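Local structure of stage II sporulation E family protein (Thermanaerovibrio acidaminovorans, 3RNR) at residues C94-F99 with S105-D110. The protein is of unproven function but belongs to the PP2C family and is probably a metal-dependent serine/threonine protein phosphatase of the sporulation protein SpoIIE type. Residues are numbered along the deposited sequence; the frame is centred on the assembly and turned at random.
Sequences CRVYLF and SRLSLD
The guanidinium of Arg106 carries CD of Arg95 on one face, 3.3 Å above the plane and over its centre. Ser108 OG and the carboxylate of Asp110 lie at its edge. Both arginines sit on the beta hairpin of strands 95-100 and 103-106, at one margin of a sheet in the PP2C alpha-beta-alpha sandwich. Arg106 NH2 forms a salt bridge with Asp110 OD1 at 2.8 Å. The Arg95 guanidinium has the Tyr97 hydroxyl at its own edge, and its NE donates to Tyr97 OH in that plane. The two guanidinium planes are 64° apart. Each arginine has its own carboxylate, Arg95 NH1 with Asp165 and Arg106 NH2 with Asp110, which probably eases the closeness of the two like charges. The Arg106 chain bends at chi2 (90°), which brings Arg106 CD to 3.8 Å from Tyr97 CZ.

Tyr97 and Arg106 are a non-hydrogen-bonded antiparallel pair. Leu98 and Ser105 are the hydrogen-bonded pair, joined in both directions through N and O. Leu107 N then donates to Val96 O at 2.8 Å. On the face away from Tyr97, Leu107 CD2 packs on Leu98 CB at 3.9 Å, while Val96 and Leu107 also touch Trp88 of the other sheet.

Past the end of strand 103-106, a side chain takes the place of a backbone acceptor: Val96 N donates to Ser108 OG at 2.9 Å, and water 1 links that OG to Cys94 O.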
# COMPACT_ATOMS: atom_id res chain seq x y z
N CYS B 94 15.96 -6.62 -5.86
CA CYS B 94 14.53 -6.95 -5.96
C CYS B 94 14.20 -7.24 -7.42
O CYS B 94 14.89 -6.77 -8.32
CB CYS B 94 13.67 -5.81 -5.44
SG CYS B 94 13.81 -5.55 -3.68
N ARG B 95 13.15 -8.02 -7.67
CA ARG B 95 12.90 -8.49 -9.03
C ARG B 95 11.48 -8.22 -9.50
O ARG B 95 10.55 -8.19 -8.70
CB ARG B 95 13.24 -9.98 -9.16
CG ARG B 95 14.69 -10.31 -8.81
CD ARG B 95 15.06 -11.77 -9.05
NE ARG B 95 14.29 -12.74 -8.28
CZ ARG B 95 14.45 -12.99 -6.98
NH1 ARG B 95 15.32 -12.28 -6.26
NH2 ARG B 95 13.72 -13.92 -6.39
N VAL B 96 11.33 -8.03 -10.81
CA VAL B 96 10.02 -7.83 -11.42
C VAL B 96 9.71 -8.95 -12.41
O VAL B 96 10.52 -9.23 -13.30
CB VAL B 96 9.96 -6.49 -12.18
CG1 VAL B 96 8.52 -6.24 -12.69
CG2 VAL B 96 10.45 -5.34 -11.28
N TYR B 97 8.54 -9.57 -12.26
CA TYR B 97 8.08 -10.64 -13.16
C TYR B 97 6.75 -10.29 -13.81
O TYR B 97 5.84 -9.77 -13.16
CB TYR B 97 7.88 -11.95 -12.37
CG TYR B 97 9.18 -12.50 -11.84
CD1 TYR B 97 9.92 -13.43 -12.57
CD2 TYR B 97 9.68 -12.07 -10.62
CE1 TYR B 97 11.13 -13.93 -12.10
CE2 TYR B 97 10.89 -12.56 -10.13
CZ TYR B 97 11.61 -13.49 -10.88
OH TYR B 97 12.81 -13.97 -10.39
N LEU B 98 6.62 -10.61 -15.10
CA LEU B 98 5.35 -10.55 -15.79
C LEU B 98 4.56 -11.83 -15.52
O LEU B 98 5.10 -12.93 -15.65
CB LEU B 98 5.59 -10.44 -17.30
CG LEU B 98 4.35 -10.42 -18.18
CD1 LEU B 98 3.58 -9.12 -17.94
CD2 LEU B 98 4.74 -10.56 -19.66
N PHE B 99 3.28 -11.71 -15.16
CA PHE B 99 2.44 -12.90 -15.08
C PHE B 99 1.55 -12.95 -16.31
O PHE B 99 0.63 -12.15 -16.47
CB PHE B 99 1.59 -12.93 -13.81
CG PHE B 99 0.68 -14.13 -13.72
CD1 PHE B 99 1.21 -15.41 -13.69
CD2 PHE B 99 -0.70 -13.98 -13.70
CE1 PHE B 99 0.38 -16.53 -13.62
CE2 PHE B 99 -1.54 -15.09 -13.63
CZ PHE B 99 -1.00 -16.37 -13.60
N SER B 105 7.53 -14.44 -15.87
CA SER B 105 8.66 -14.20 -16.76
C SER B 105 9.44 -13.01 -16.22
O SER B 105 8.86 -11.97 -15.97
CB SER B 105 8.17 -13.90 -18.18
OG SER B 105 7.57 -15.04 -18.74
N ARG B 106 10.75 -13.17 -16.08
CA ARG B 106 11.58 -12.12 -15.48
C ARG B 106 11.67 -10.94 -16.43
O ARG B 106 11.94 -11.11 -17.63
CB ARG B 106 12.99 -12.68 -15.22
CG ARG B 106 13.99 -11.67 -14.72
CD ARG B 106 13.98 -11.59 -13.22
NE ARG B 106 14.95 -10.63 -12.70
CZ ARG B 106 16.13 -10.95 -12.17
NH1 ARG B 106 16.51 -12.22 -12.09
NH2 ARG B 106 16.93 -10.00 -11.71
N LEU B 107 11.27 -9.76 -15.95
CA LEU B 107 11.49 -8.48 -16.63
C LEU B 107 12.79 -7.73 -16.36
O LEU B 107 13.37 -7.11 -17.26
CB LEU B 107 10.28 -7.54 -16.48
CG LEU B 107 8.94 -8.18 -16.85
CD1 LEU B 107 7.80 -7.19 -16.62
CD2 LEU B 107 8.93 -8.72 -18.28
N SER B 108 13.20 -7.70 -15.10
CA SER B 108 14.19 -6.72 -14.69
C SER B 108 15.59 -7.31 -14.57
O SER B 108 15.76 -8.53 -14.60
CB SER B 108 13.79 -6.20 -13.30
OG SER B 108 13.64 -7.30 -12.41
N LEU B 109 16.56 -6.43 -14.37
CA LEU B 109 17.95 -6.83 -14.21
C LEU B 109 18.36 -6.53 -12.78
O LEU B 109 17.91 -5.53 -12.21
CB LEU B 109 18.85 -6.03 -15.16
CG LEU B 109 20.24 -6.62 -15.40
CD1 LEU B 109 20.12 -7.85 -16.29
CD2 LEU B 109 21.16 -5.60 -16.02
N ASP B 110 19.18 -7.39 -12.21
CA ASP B 110 19.78 -7.15 -10.89
C ASP B 110 20.89 -6.12 -11.02
O ASP B 110 21.61 -6.11 -12.01
CB ASP B 110 20.46 -8.43 -10.39
CG ASP B 110 19.48 -9.45 -9.89
OD1 ASP B 110 18.38 -9.07 -9.44
OD2 ASP B 110 19.81 -10.65 -9.94
O HOH W 1 15.94 -7.24 -10.80
O HOH W 2 17.78 -10.69 -7.36
O HOH W 3 4.98 -14.65 -18.21